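Local structure of putative alpha/beta hydrolase (Desulfitobacterium hafniense, 4RPC) at residues M158-L172 with N238-E250. The protein is a putative alpha/beta hydrolase, probably cleaving its substrate by nucleophilic attack in the manner of that family. Residues are numbered along the deposited sequence; the frame is centred on the assembly and turned at random.
Sequences MGFAANNDVEVLQPL and NRGHAEVLSKEPE
Glu-243 OE1 takes the N-H of Gly-240 N at 2.7 Å on its anti lone pair, and a water within bonding distance of the same oxygen links it across the contact to Asn-164 ND2 and Gly-159 O. Gly-240 is the sure donor here, since that water has more acceptors around it than protons to give. A second water joins OE2 with Asn-164 ND2 and Lys-247 NZ, though it is modelled doubtfully close to OE2. CG of Glu-243 lies anti to the backbone N (chi1 -172°) and the chain runs on extended, which carries the carboxylate back from the first turn of helix 243-247 to Gly-240. Val-168 lies across this chain at about a right angle, CG1 3.6 Å from Glu-243 CA and CG2 against the carboxylate. Further along, Ser-246 OG donates to Val-168 O; the modelled 2.5 Å is shorter than expected, and the exact length is doubtful. Leu-172 CD1 packs on Ser-246 CB and Ala-242 CB. At the outer edge Lys-247 NZ closes a salt bridge with Glu-167 OE2, 2.9 Å, met nearly head-on to the C-O bond.

At the other end, Gly-159, just past a helix, has positive phi and closes it with a Schellman motif; its CA comes within 4.2 Å of Gly-240 CA. Here His-241 N bonds Met-158 O at 2.8 Å and 165°, close to straight, while Phe-160 turns its ring edge to His-241 O, CZ 3.4 Å away. The selenomethionine Met-158 bends at chi3 (90°) and lays its CE over one face of the imidazole. The ring's ND1 bonds Glu-213 and its NE2 weakly bonds Ser-96, consistent with the Ser-His-Glu catalytic triad of an alpha/beta hydrolase, with the 158-172 segment packed against the loop that carries the histidine.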
HETATM    1  N   MSE A 158      -4.454 -13.699  -6.831  1.00 28.30           N
HETATM    2  CA  MSE A 158      -3.443 -13.034  -6.020  1.00 28.50           C
HETATM    3  C   MSE A 158      -2.116 -13.795  -6.019  1.00 28.48           C
HETATM    4  O   MSE A 158      -1.132 -13.290  -5.491  1.00 27.19           O
HETATM    5  CB  MSE A 158      -3.959 -12.853  -4.610  1.00 28.71           C
HETATM    6  CG  MSE A 158      -5.177 -11.951  -4.549  1.00 30.68           C
HETATM    7 SE   MSE A 158      -5.641 -11.732  -2.625  0.84 32.55          SE
HETATM    8  CE  MSE A 158      -4.540 -10.173  -2.295  1.00 34.93           C
ATOM      9  N   GLY A 159      -2.053 -15.012  -6.577  1.00 29.47           N
ATOM     10  CA  GLY A 159      -0.732 -15.675  -6.831  1.00 30.71           C
ATOM     11  C   GLY A 159      -0.405 -16.746  -5.820  1.00 31.90           C
ATOM     12  O   GLY A 159       0.773 -17.087  -5.599  1.00 31.68           O
ATOM     13  N   PHE A 160      -1.458 -17.347  -5.278  1.00 31.96           N
ATOM     14  CA  PHE A 160      -1.319 -18.331  -4.220  1.00 34.32           C
ATOM     15  C   PHE A 160      -1.961 -19.661  -4.535  1.00 35.41           C
ATOM     16  O   PHE A 160      -2.502 -20.330  -3.645  1.00 36.43           O
ATOM     17  CB  PHE A 160      -1.900 -17.754  -2.918  1.00 33.47           C
ATOM     18  CG  PHE A 160      -1.205 -16.524  -2.453  1.00 33.16           C
ATOM     19  CD1 PHE A 160       0.134 -16.572  -2.053  1.00 34.62           C
ATOM     20  CD2 PHE A 160      -1.884 -15.295  -2.396  1.00 32.89           C
ATOM     21  CE1 PHE A 160       0.791 -15.424  -1.612  1.00 33.49           C
ATOM     22  CE2 PHE A 160      -1.234 -14.154  -1.968  1.00 31.89           C
ATOM     23  CZ  PHE A 160       0.115 -14.215  -1.583  1.00 32.44           C
ATOM     24  N   ALA A 161      -1.918 -20.049  -5.803  1.00 37.60           N
ATOM     25  CA  ALA A 161      -2.330 -21.411  -6.220  1.00 40.46           C
ATOM     26  C   ALA A 161      -1.562 -22.527  -5.472  1.00 41.08           C
ATOM     27  O   ALA A 161      -2.063 -23.619  -5.338  1.00 41.32           O
ATOM     28  CB  ALA A 161      -2.149 -21.595  -7.714  1.00 41.94           C
ATOM     29  N   ALA A 162      -0.381 -22.242  -4.954  1.00 41.56           N
ATOM     30  CA  ALA A 162       0.337 -23.239  -4.143  1.00 45.16           C
ATOM     31  C   ALA A 162      -0.250 -23.389  -2.728  1.00 46.17           C
ATOM     32  O   ALA A 162       0.266 -24.170  -1.913  1.00 48.65           O
ATOM     33  CB  ALA A 162       1.819 -22.906  -4.054  1.00 45.11           C
ATOM     34  N   ASN A 163      -1.307 -22.652  -2.414  1.00 44.11           N
ATOM     35  CA  ASN A 163      -1.840 -22.700  -1.070  1.00 44.20           C
ATOM     36  C   ASN A 163      -0.902 -22.162  -0.029  1.00 42.11           C
ATOM     37  O   ASN A 163      -0.967 -22.526   1.127  1.00 42.65           O
ATOM     38  CB  ASN A 163      -2.235 -24.142  -0.702  1.00 47.36           C
ATOM     39  CG  ASN A 163      -3.702 -24.316  -0.614  1.00 47.59           C
ATOM     40  OD1 ASN A 163      -4.462 -23.564  -1.229  1.00 46.11           O
ATOM     41  ND2 ASN A 163      -4.125 -25.289   0.173  1.00 51.88           N
ATOM     42  N   ASN A 164      -0.043 -21.259  -0.439  1.00 40.86           N
ATOM     43  CA  ASN A 164       0.809 -20.577   0.498  1.00 39.56           C
ATOM     44  C   ASN A 164       0.189 -19.254   0.995  1.00 37.39           C
ATOM     45  O   ASN A 164       0.854 -18.480   1.663  1.00 36.19           O
ATOM     46  CB  ASN A 164       2.186 -20.355  -0.165  1.00 41.39           C
ATOM     47  CG  ASN A 164       2.097 -19.601  -1.496  1.00 41.13           C
ATOM     48  OD1 ASN A 164       1.114 -19.736  -2.253  1.00 39.82           O
ATOM     49  ND2 ASN A 164       3.113 -18.774  -1.775  1.00 40.69           N
ATOM     50  N   ASP A 165      -1.092 -18.997   0.686  1.00 36.36           N
ATOM     51  CA  ASP A 165      -1.745 -17.704   1.052  1.00 34.17           C
ATOM     52  C   ASP A 165      -1.824 -17.453   2.555  1.00 33.36           C
ATOM     53  O   ASP A 165      -1.611 -16.337   3.014  1.00 29.60           O
ATOM     54  CB  ASP A 165      -3.140 -17.610   0.422  1.00 33.98           C
ATOM     55  CG  ASP A 165      -3.976 -18.856   0.663  1.00 35.37           C
ATOM     56  OD1 ASP A 165      -3.502 -20.009   0.492  1.00 38.20           O
ATOM     57  OD2 ASP A 165      -5.122 -18.671   1.054  1.00 35.86           O
ATOM     58  N   VAL A 166      -2.120 -18.504   3.321  1.00 35.57           N
ATOM     59  CA  VAL A 166      -2.086 -18.398   4.771  1.00 36.51           C
ATOM     60  C   VAL A 166      -0.670 -18.091   5.297  1.00 36.88           C
ATOM     61  O   VAL A 166      -0.462 -17.164   6.070  1.00 36.42           O
ATOM     62  CB  VAL A 166      -2.638 -19.668   5.424  1.00 37.93           C
ATOM     63  CG1 VAL A 166      -2.405 -19.656   6.915  1.00 38.65           C
ATOM     64  CG2 VAL A 166      -4.130 -19.769   5.188  1.00 37.98           C
ATOM     65  N   GLU A 167       0.306 -18.872   4.895  1.00 39.73           N
ATOM     66  CA  GLU A 167       1.672 -18.655   5.387  1.00 40.97           C
ATOM     67  C   GLU A 167       2.140 -17.254   5.019  1.00 37.26           C
ATOM     68  O   GLU A 167       2.767 -16.600   5.812  1.00 38.97           O
ATOM     69  CB  GLU A 167       2.631 -19.732   4.866  1.00 44.47           C
ATOM     70  CG  GLU A 167       3.345 -19.344   3.590  1.00 47.88           C
ATOM     71  CD  GLU A 167       4.596 -20.176   3.338  1.00 53.58           C
ATOM     72  OE1 GLU A 167       4.468 -21.389   3.031  1.00 55.80           O
ATOM     73  OE2 GLU A 167       5.702 -19.605   3.448  1.00 58.30           O
ATOM     74  N   VAL A 168       1.783 -16.764   3.842  1.00 34.33           N
ATOM     75  CA  VAL A 168       2.234 -15.439   3.393  1.00 31.82           C
ATOM     76  C   VAL A 168       1.475 -14.224   3.958  1.00 30.64           C
ATOM     77  O   VAL A 168       2.092 -13.229   4.296  1.00 29.13           O
ATOM     78  CB  VAL A 168       2.177 -15.330   1.862  1.00 30.80           C
ATOM     79  CG1 VAL A 168       2.559 -13.942   1.402  1.00 28.97           C
ATOM     80  CG2 VAL A 168       3.131 -16.326   1.207  1.00 33.15           C
ATOM     81  N   LEU A 169       0.155 -14.295   4.014  1.00 29.84           N
ATOM     82  CA  LEU A 169      -0.678 -13.147   4.339  1.00 28.93           C
ATOM     83  C   LEU A 169      -1.063 -13.087   5.806  1.00 28.78           C
ATOM     84  O   LEU A 169      -1.237 -12.024   6.371  1.00 27.27           O
ATOM     85  CB  LEU A 169      -1.985 -13.177   3.480  1.00 28.62           C
ATOM     86  CG  LEU A 169      -1.821 -12.880   1.983  1.00 28.77           C
ATOM     87  CD1 LEU A 169      -3.102 -12.947   1.180  1.00 28.12           C
ATOM     88  CD2 LEU A 169      -1.151 -11.531   1.745  1.00 28.37           C
ATOM     89  N   GLN A 170      -1.229 -14.237   6.425  1.00 30.65           N
ATOM     90  CA  GLN A 170      -1.688 -14.262   7.792  1.00 32.07           C
ATOM     91  C   GLN A 170      -0.795 -13.430   8.694  1.00 31.95           C
ATOM     92  O   GLN A 170      -1.305 -12.743   9.565  1.00 34.86           O
ATOM     93  CB  GLN A 170      -1.805 -15.704   8.285  1.00 34.52           C
ATOM     94  CG  GLN A 170      -2.519 -15.829   9.610  1.00 37.37           C
ATOM     95  CD  GLN A 170      -2.507 -17.246  10.177  1.00 39.25           C
ATOM     96  OE1 GLN A 170      -1.811 -18.126   9.726  1.00 44.77           O
ATOM     97  NE2 GLN A 170      -3.276 -17.444  11.170  1.00 40.78           N
ATOM     98  N   PRO A 171       0.539 -13.453   8.485  1.00 31.36           N
ATOM     99  CA  PRO A 171       1.332 -12.589   9.350  1.00 30.93           C
ATOM    100  C   PRO A 171       1.118 -11.077   9.160  1.00 30.26           C
ATOM    101  O   PRO A 171       1.594 -10.314  10.013  1.00 29.87           O
ATOM    102  CB  PRO A 171       2.796 -12.894   8.951  1.00 31.77           C
ATOM    103  CG  PRO A 171       2.785 -14.104   8.105  1.00 32.38           C
ATOM    104  CD  PRO A 171       1.366 -14.379   7.677  1.00 32.31           C
ATOM    105  N   LEU A 172       0.529 -10.642   8.026  1.00 28.15           N
ATOM    106  CA  LEU A 172       0.311  -9.237   7.781  1.00 28.62           C
ATOM    107  C   LEU A 172      -1.032  -8.730   8.255  1.00 28.33           C
ATOM    108  O   LEU A 172      -1.227  -7.539   8.337  1.00 29.76           O
ATOM    109  CB  LEU A 172       0.405  -8.904   6.281  1.00 27.86           C
ATOM    110  CG  LEU A 172       1.791  -9.113   5.689  1.00 28.02           C
ATOM    111  CD1 LEU A 172       1.745  -8.956   4.176  1.00 27.89           C
ATOM    112  CD2 LEU A 172       2.751  -8.125   6.320  1.00 28.08           C
ATOM    113  N   ASN A 238       7.998 -15.962  -8.886  1.00 39.27           N
ATOM    114  CA  ASN A 238       7.331 -16.872  -7.960  1.00 39.22           C
ATOM    115  C   ASN A 238       6.868 -16.188  -6.718  1.00 36.28           C
ATOM    116  O   ASN A 238       6.915 -16.803  -5.641  1.00 35.48           O
ATOM    117  CB  ASN A 238       8.229 -18.010  -7.528  1.00 41.53           C
ATOM    118  CG  ASN A 238       8.622 -18.839  -8.650  1.00 44.67           C
ATOM    119  OD1 ASN A 238       7.758 -19.275  -9.384  1.00 47.03           O
ATOM    120  ND2 ASN A 238       9.926 -19.033  -8.853  1.00 46.35           N
ATOM    121  N   ARG A 239       6.415 -14.943  -6.867  1.00 34.39           N
ATOM    122  CA  ARG A 239       5.916 -14.186  -5.724  1.00 32.75           C
ATOM    123  C   ARG A 239       4.473 -13.720  -6.003  1.00 31.62           C
ATOM    124  O   ARG A 239       4.134 -13.328  -7.117  1.00 30.68           O
ATOM    125  CB  ARG A 239       6.848 -13.018  -5.367  1.00 31.80           C
ATOM    126  CG  ARG A 239       8.279 -13.407  -4.933  1.00 33.07           C
ATOM    127  CD  ARG A 239       8.236 -14.220  -3.644  1.00 34.08           C
ATOM    128  NE  ARG A 239       9.565 -14.608  -3.182  1.00 35.25           N
ATOM    129  CZ  ARG A 239      10.169 -15.748  -3.491  1.00 37.63           C
ATOM    130  NH1 ARG A 239       9.577 -16.679  -4.246  1.00 38.78           N
ATOM    131  NH2 ARG A 239      11.376 -15.982  -3.011  1.00 38.35           N
ATOM    132  N   GLY A 240       3.620 -13.839  -4.983  1.00 30.59           N
ATOM    133  CA  GLY A 240       2.261 -13.315  -5.065  1.00 29.52           C
ATOM    134  C   GLY A 240       2.052 -11.972  -4.389  1.00 27.02           C
ATOM    135  O   GLY A 240       2.986 -11.285  -3.997  1.00 25.43           O
ATOM    136  N   HIS A 241       0.795 -11.600  -4.250  1.00 26.61           N
ATOM    137  CA  HIS A 241       0.421 -10.296  -3.712  1.00 26.52           C
ATOM    138  C   HIS A 241       1.009 -10.104  -2.335  1.00 24.85           C
ATOM    139  O   HIS A 241       0.752 -10.882  -1.425  1.00 24.04           O
ATOM    140  CB  HIS A 241      -1.103 -10.213  -3.619  1.00 29.30           C
ATOM    141  CG  HIS A 241      -1.635  -8.867  -3.236  1.00 30.28           C
ATOM    142  ND1 HIS A 241      -1.811  -7.856  -4.145  1.00 31.05           N
ATOM    143  CD2 HIS A 241      -2.092  -8.392  -2.054  1.00 32.17           C
ATOM    144  CE1 HIS A 241      -2.361  -6.812  -3.550  1.00 32.11           C
ATOM    145  NE2 HIS A 241      -2.537  -7.114  -2.279  1.00 32.95           N
ATOM    146  N   ALA A 242       1.845  -9.083  -2.205  1.00 24.41           N
ATOM    147  CA  ALA A 242       2.511  -8.757  -0.933  1.00 24.46           C
ATOM    148  C   ALA A 242       3.457  -9.836  -0.372  1.00 25.64           C
ATOM    149  O   ALA A 242       3.832  -9.741   0.785  1.00 25.87           O
ATOM    150  CB  ALA A 242       1.440  -8.395   0.109  1.00 24.50           C
ATOM    151  N   GLU A 243       3.840 -10.856  -1.169  1.00 26.80           N
ATOM    152  CA  GLU A 243       4.747 -11.933  -0.700  1.00 28.71           C
ATOM    153  C   GLU A 243       6.196 -11.415  -0.394  1.00 28.64           C
ATOM    154  O   GLU A 243       6.821 -11.801   0.634  1.00 28.58           O
ATOM    155  CB  GLU A 243       4.805 -13.077  -1.724  1.00 30.85           C
ATOM    156  CG  GLU A 243       5.550 -14.289  -1.211  1.00 33.34           C
ATOM    157  CD  GLU A 243       5.300 -15.569  -1.992  1.00 36.45           C
ATOM    158  OE1 GLU A 243       4.643 -15.543  -3.084  1.00 36.34           O
ATOM    159  OE2 GLU A 243       5.817 -16.641  -1.508  1.00 40.06           O
ATOM    160  N   VAL A 244       6.695 -10.527  -1.238  1.00 27.47           N
ATOM    161  CA  VAL A 244       7.995  -9.923  -0.990  1.00 28.86           C
ATOM    162  C   VAL A 244       7.974  -9.138   0.316  1.00 28.67           C
ATOM    163  O   VAL A 244       8.920  -9.171   1.093  1.00 28.52           O
ATOM    164  CB  VAL A 244       8.420  -8.970  -2.128  1.00 29.92           C
ATOM    165  CG1 VAL A 244       9.820  -8.431  -1.848  1.00 31.38           C
ATOM    166  CG2 VAL A 244       8.485  -9.693  -3.477  1.00 30.98           C
ATOM    167  N   LEU A 245       6.882  -8.419   0.577  1.00 26.56           N
ATOM    168  CA  LEU A 245       6.778  -7.666   1.831  1.00 25.64           C
ATOM    169  C   LEU A 245       6.702  -8.590   3.020  1.00 26.07           C
ATOM    170  O   LEU A 245       7.288  -8.329   4.078  1.00 26.78           O
ATOM    171  CB  LEU A 245       5.506  -6.782   1.769  1.00 24.54           C
ATOM    172  CG  LEU A 245       5.253  -5.901   2.954  1.00 24.67           C
ATOM    173  CD1 LEU A 245       6.433  -4.955   3.164  1.00 24.17           C
ATOM    174  CD2 LEU A 245       3.940  -5.115   2.722  1.00 23.34           C
ATOM    175  N   SER A 246       5.960  -9.669   2.867  1.00 26.35           N
ATOM    176  CA  SER A 246       5.717 -10.553   3.990  1.00 28.67           C
ATOM    177  C   SER A 246       7.006 -11.262   4.387  1.00 32.37           C
ATOM    178  O   SER A 246       7.499 -11.059   5.495  1.00 33.25           O
ATOM    179  CB  SER A 246       4.648 -11.566   3.675  1.00 29.10           C
ATOM    180  OG  SER A 246       4.355 -12.349   4.794  1.00 29.83           O
ATOM    181  N   LYS A 247       7.605 -11.964   3.436  1.00 33.92           N
ATOM    182  CA  LYS A 247       8.725 -12.851   3.713  1.00 36.17           C
ATOM    183  C   LYS A 247      10.148 -12.353   3.347  1.00 36.75           C
ATOM    184  O   LYS A 247      11.116 -12.886   3.921  1.00 37.28           O
ATOM    185  CB  LYS A 247       8.425 -14.166   3.051  1.00 40.06           C
ATOM    186  CG  LYS A 247       7.091 -14.747   3.534  1.00 42.93           C
ATOM    187  CD  LYS A 247       6.753 -16.071   2.884  1.00 47.70           C
ATOM    188  CE  LYS A 247       7.673 -17.186   3.377  1.00 52.27           C
ATOM    189  NZ  LYS A 247       7.925 -18.146   2.270  1.00 55.93           N
ATOM    190  N   GLU A 248      10.276 -11.352   2.453  1.00 34.30           N
ATOM    191  CA  GLU A 248      11.555 -10.672   2.149  1.00 35.36           C
ATOM    192  C   GLU A 248      11.482  -9.167   2.111  1.00 32.38           C
ATOM    193  O   GLU A 248      11.870  -8.566   1.132  1.00 31.40           O
ATOM    194  CB  GLU A 248      12.044 -11.089   0.788  1.00 36.84           C
ATOM    195  CG  GLU A 248      12.012 -12.582   0.654  1.00 38.53           C
ATOM    196  CD  GLU A 248      11.846 -13.021  -0.762  1.00 40.21           C
ATOM    197  OE1 GLU A 248      11.110 -12.377  -1.560  1.00 39.04           O
ATOM    198  OE2 GLU A 248      12.454 -14.047  -1.043  1.00 44.68           O
ATOM    199  N   PRO A 249      10.990  -8.558   3.178  1.00 30.66           N
ATOM    200  CA  PRO A 249      10.932  -7.124   3.244  1.00 29.99           C
ATOM    201  C   PRO A 249      12.325  -6.456   3.050  1.00 31.60           C
ATOM    202  O   PRO A 249      12.433  -5.337   2.535  1.00 31.47           O
ATOM    203  CB  PRO A 249      10.366  -6.874   4.646  1.00 29.85           C
ATOM    204  CG  PRO A 249      10.754  -8.084   5.435  1.00 31.41           C
ATOM    205  CD  PRO A 249      10.738  -9.209   4.470  1.00 31.55           C
ATOM    206  N   GLU A 250      13.382  -7.155   3.420  1.00 34.91           N
ATOM    207  CA  GLU A 250      14.720  -6.668   3.164  1.00 36.84           C
ATOM    208  C   GLU A 250      14.992  -6.374   1.682  1.00 36.19           C
ATOM    209  O   GLU A 250      15.774  -5.474   1.405  1.00 35.59           O
ATOM    210  CB  GLU A 250      15.790  -7.574   3.788  1.00 40.49           C
ATOM    211  CG  GLU A 250      15.951  -8.955   3.159  1.00 43.23           C
ATOM    212  CD  GLU A 250      14.914  -9.972   3.613  1.00 42.96           C
ATOM    213  OE1 GLU A 250      14.016  -9.657   4.445  1.00 40.72           O
ATOM    214  OE2 GLU A 250      15.026 -11.103   3.108  1.00 46.25           O
TER
HETATM  215  O   HOH W   1       3.311 -17.412  -4.318  1.00 33.89           O
HETATM  216  O   HOH W   2       5.480 -18.369   0.161  1.00 42.61           O